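Local structure of putative ABC transporter (Thermobispora bispora, 4PE6) at residues 150-155 and 195-200; 284-289 and 323-328. The protein probably binds carbohydrate-like solutes for an ABC transporter, and in this crystal holds (2R,3S)-2,3,4-trihydroxybutanoic acid. One frame throughout, in Å; residues are numbered along the deposited sequence.

Contact 1: residues 150-155 and 195-200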
# COMPACT_ATOMS: atom_id res chain seq x y z
N ILE A 150 15.78 -12.32 -7.04
CA ILE A 150 15.07 -11.51 -8.01
C ILE A 150 14.40 -10.36 -7.26
O ILE A 150 13.80 -10.58 -6.21
CB ILE A 150 14.02 -12.33 -8.78
CG1 ILE A 150 14.71 -13.35 -9.68
CG2 ILE A 150 13.08 -11.42 -9.58
CD1 ILE A 150 13.76 -14.25 -10.43
N VAL A 151 14.52 -9.15 -7.78
CA VAL A 151 13.79 -8.01 -7.25
C VAL A 151 12.59 -7.75 -8.16
O VAL A 151 12.75 -7.56 -9.37
CB VAL A 151 14.67 -6.73 -7.20
CG1 VAL A 151 13.90 -5.54 -6.62
CG2 VAL A 151 15.93 -6.99 -6.39
N VAL A 152 11.41 -7.70 -7.56
CA VAL A 152 10.19 -7.37 -8.26
C VAL A 152 9.69 -6.05 -7.72
O VAL A 152 9.28 -5.95 -6.57
CB VAL A 152 9.09 -8.42 -8.03
CG1 VAL A 152 7.84 -8.02 -8.80
CG2 VAL A 152 9.55 -9.83 -8.41
N ARG A 153 9.77 -5.02 -8.55
CA ARG A 153 9.35 -3.69 -8.15
C ARG A 153 7.84 -3.55 -8.06
O ARG A 153 7.05 -4.30 -8.69
CB ARG A 153 9.91 -2.65 -9.11
CG ARG A 153 11.43 -2.63 -9.11
CD ARG A 153 12.02 -1.57 -10.02
NE ARG A 153 11.66 -0.22 -9.60
CZ ARG A 153 12.22 0.89 -10.08
NH1 ARG A 153 13.14 0.83 -11.02
NH2 ARG A 153 11.84 2.08 -9.65
N GLY A 154 7.43 -2.58 -7.26
CA GLY A 154 6.02 -2.32 -7.00
C GLY A 154 5.35 -1.41 -8.01
O GLY A 154 5.48 -1.61 -9.23
N VAL A 155 4.60 -0.43 -7.51
CA VAL A 155 3.85 0.49 -8.35
C VAL A 155 4.80 1.54 -8.92
O VAL A 155 4.84 2.69 -8.46
CB VAL A 155 2.65 1.11 -7.60
CG1 VAL A 155 1.80 1.98 -8.50
CG2 VAL A 155 1.76 -0.03 -7.06
N LYS A 195 3.78 -13.28 -14.29
CA LYS A 195 4.13 -13.23 -15.71
C LYS A 195 5.58 -12.75 -15.91
O LYS A 195 6.32 -13.36 -16.68
CB LYS A 195 3.18 -12.31 -16.46
CG LYS A 195 3.26 -12.46 -17.97
CD LYS A 195 2.63 -11.27 -18.69
CE LYS A 195 2.44 -11.59 -20.17
NZ LYS A 195 1.09 -12.12 -20.48
N ALA A 196 5.97 -11.69 -15.21
CA ALA A 196 7.31 -11.13 -15.37
C ALA A 196 8.40 -12.10 -14.86
O ALA A 196 9.43 -12.27 -15.51
CB ALA A 196 7.43 -9.79 -14.66
N VAL A 197 8.18 -12.71 -13.70
CA VAL A 197 9.15 -13.68 -13.17
C VAL A 197 9.24 -14.91 -14.09
O VAL A 197 10.33 -15.39 -14.38
CB VAL A 197 8.81 -14.10 -11.72
CG1 VAL A 197 9.62 -15.31 -11.27
CG2 VAL A 197 9.03 -12.93 -10.77
N LEU A 198 8.09 -15.42 -14.51
CA LEU A 198 8.05 -16.59 -15.40
C LEU A 198 8.91 -16.33 -16.63
O LEU A 198 9.62 -17.22 -17.12
CB LEU A 198 6.62 -16.89 -15.85
CG LEU A 198 6.44 -18.05 -16.81
CD1 LEU A 198 6.85 -19.34 -16.13
CD2 LEU A 198 5.00 -18.12 -17.34
N GLY A 199 8.83 -15.10 -17.12
CA GLY A 199 9.59 -14.63 -18.27
C GLY A 199 11.09 -14.79 -18.13
O GLY A 199 11.75 -15.14 -19.12
N VAL A 200 11.63 -14.58 -16.93
CA VAL A 200 13.09 -14.63 -16.76
C VAL A 200 13.66 -15.94 -16.21
O VAL A 200 14.86 -16.17 -16.31
CB VAL A 200 13.62 -13.46 -15.89
CG1 VAL A 200 13.20 -12.12 -16.47
CG2 VAL A 200 13.16 -13.59 -14.43
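Ile150 and Val152 meet Val197 and Val200 without any flat group between them, so neither ring faces nor ring edges order this contact. The guanidinium of the neighbouring Arg153 is engaged elsewhere, in a salt bridge from NE to Glu161 and a cation-pi contact with Tyr165. Only methyl groups touch across the contact. Ile150 and Val200 point their ends at one another, CD1 of Ile150 lying 4.1 Å from CG2 of Val200. An extended end (chi2 177°) carries CD1 out from the strand, while in Val200 a chi1 of -56° sets CG1 anti to the carbonyl carbon and CG2 between that carbon and the backbone N. Val152 and Val197 instead lie roughly perpendicular, with their CG2 atoms 3.9 Å apart. Val197 CG1 lies more loosely beside Ile150 CD1, at 4.4 Å. This is alpha/beta packing in a type I periplasmic binding protein fold: helix 190-200 belongs to the beta-alpha-beta crossover from strand 178-185 to strand 209-211, which passes over strand 147-153 between them. The axes of strand 150-153 and helix 195-200 come within 10.2 Å, at 150° between their directions, and the strand hydrogen-bonds through its backbone to both neighbours. Val181, Val184 and Val210 continue the apolar surface around Ile150 and Val152, and Ala222 and Phe223 of helix 216-226 pack on Val197. Past the strand's end, Val155 touches the bound trihydroxybutanoic acid and Cys188.

Contact 2: residues 284-289 and 323-328; sequences MTFPIV and EAIKTG
Ile325 packs against Met284, Thr285 and Phe286 chiefly through CD1. This methyl lies 3.8 Å from CB of Met284, modelled as selenomethionine, whose selenium end turns from the helix. It also approaches CE1 of Phe286 at 4.1 Å, obliquely to the ring, the isoleucine side chain running nearly square to that of the phenylalanine. CG1 of Ile325 is anti to the carbonyl carbon (chi1 -70°), and the extended second torsion (171°) brings CD1 forward to the strand. The ring of Phe286 also packs edge-to-face with Trp313.

A second kind of contact is with the backbone: Thr285 O is 3.6 Å from Ile325 CD1, and it receives a weak hydrogen bond from Gln321 NE2, one turn earlier on helix 315-327.

Hydrogen bonds do not link the two segments directly. Within the helix Thr327 OG1 bonds to Glu323 O at 2.7 Å, from the opposite carbonyl face to Thr327 N, and Gly328 then leaves the helix with positive phi.

With a single methyl at its centre, the contact lays the C-terminal helix against strand 283-290 by dispersion and shape; the Gln321 bond to Thr285 O is weak, while Lys326 NZ ties the helix to Asp279 O.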
# COMPACT_ATOMS: atom_id res chain seq x y z
N MSE A 284 1.63 13.04 8.54
CA MSE A 284 1.23 12.04 9.52
C MSE A 284 1.67 10.67 9.06
O MSE A 284 1.32 10.23 7.96
CB MSE A 284 -0.28 12.05 9.73
CG MSE A 284 -0.86 13.39 10.17
SE MSE A 284 -2.84 13.37 10.12
CE MSE A 284 -2.84 14.27 8.37
N THR A 285 2.44 9.99 9.89
CA THR A 285 2.80 8.60 9.61
C THR A 285 1.93 7.63 10.40
O THR A 285 1.94 7.60 11.63
CB THR A 285 4.29 8.33 9.85
OG1 THR A 285 5.04 9.10 8.91
CG2 THR A 285 4.62 6.89 9.63
N PHE A 286 1.15 6.84 9.67
CA PHE A 286 0.34 5.79 10.24
C PHE A 286 1.05 4.42 10.04
O PHE A 286 2.02 4.33 9.27
CB PHE A 286 -1.05 5.79 9.58
CG PHE A 286 -2.04 6.72 10.24
CD1 PHE A 286 -1.78 8.06 10.37
CD2 PHE A 286 -3.24 6.23 10.74
CE1 PHE A 286 -2.68 8.92 10.98
CE2 PHE A 286 -4.15 7.08 11.35
CZ PHE A 286 -3.87 8.43 11.49
N PRO A 287 0.58 3.37 10.73
CA PRO A 287 1.31 2.11 10.76
C PRO A 287 1.04 1.18 9.59
O PRO A 287 -0.10 1.01 9.15
CB PRO A 287 0.81 1.44 12.05
CG PRO A 287 -0.57 1.99 12.22
CD PRO A 287 -0.47 3.42 11.76
N ILE A 288 2.11 0.51 9.15
CA ILE A 288 2.01 -0.57 8.17
C ILE A 288 1.36 -1.82 8.82
O ILE A 288 1.02 -1.81 10.01
CB ILE A 288 3.40 -0.94 7.62
CG1 ILE A 288 4.33 -1.39 8.76
CG2 ILE A 288 4.01 0.23 6.83
CD1 ILE A 288 5.63 -2.01 8.27
N VAL A 289 1.20 -2.88 8.02
CA VAL A 289 0.64 -4.16 8.47
C VAL A 289 1.71 -5.24 8.30
O VAL A 289 1.90 -5.80 7.21
CB VAL A 289 -0.64 -4.57 7.69
CG1 VAL A 289 -1.25 -5.82 8.30
CG2 VAL A 289 -1.66 -3.43 7.67
N GLU A 323 -3.11 12.13 18.03
CA GLU A 323 -2.62 12.61 19.32
C GLU A 323 -1.26 12.04 19.65
O GLU A 323 -0.41 12.76 20.18
CB GLU A 323 -3.63 12.33 20.43
CG GLU A 323 -4.65 13.44 20.57
CD GLU A 323 -4.03 14.75 21.05
OE1 GLU A 323 -3.32 14.73 22.08
OE2 GLU A 323 -4.25 15.79 20.39
N ALA A 324 -1.05 10.77 19.36
CA ALA A 324 0.27 10.15 19.51
C ALA A 324 1.32 10.80 18.62
O ALA A 324 2.46 10.96 19.02
CB ALA A 324 0.20 8.65 19.25
N ILE A 325 0.94 11.17 17.40
CA ILE A 325 1.86 11.84 16.49
C ILE A 325 2.22 13.23 17.02
O ILE A 325 3.38 13.58 17.05
CB ILE A 325 1.28 11.94 15.06
CG1 ILE A 325 1.22 10.55 14.41
CG2 ILE A 325 2.12 12.87 14.18
CD1 ILE A 325 0.47 10.51 13.08
N LYS A 326 1.22 14.01 17.41
CA LYS A 326 1.44 15.38 17.89
C LYS A 326 2.30 15.39 19.14
O LYS A 326 3.20 16.21 19.27
CB LYS A 326 0.12 16.07 18.22
CG LYS A 326 -0.67 16.54 17.01
CD LYS A 326 -1.98 17.17 17.45
CE LYS A 326 -2.65 17.93 16.32
NZ LYS A 326 -4.13 17.85 16.41
N THR A 327 1.99 14.48 20.06
CA THR A 327 2.69 14.42 21.34
C THR A 327 3.95 13.56 21.27
O THR A 327 4.67 13.46 22.25
CB THR A 327 1.78 13.87 22.46
OG1 THR A 327 1.45 12.50 22.18
CG2 THR A 327 0.50 14.71 22.61
N GLY A 328 4.20 12.93 20.13
CA GLY A 328 5.35 12.04 20.00
C GLY A 328 5.24 10.78 20.86
O GLY A 328 6.24 10.12 21.12

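How the contacts relate
Contacts 1 and 2 each set a helix against a strand, in different parts of the strand network and on opposite sides of the chain's centre, with their own centres about 33 Å apart. Their nearest atoms are about 14 Å apart, and along the chain contact 1 closes before contact 2 opens. Neither Val152 nor Phe286 touches the bound trihydroxybutanoic acid, each side chain being about 11 Å from it. Contact 1 leads to the ligand directly through Val155, whereas segment 284-289 approaches the pocket through Val289, backbone-bonded to the pocket residue Met258. Strand 283-290 pairs with strands 122-126 and 255-258, consistent with a segment bridging the two lobes.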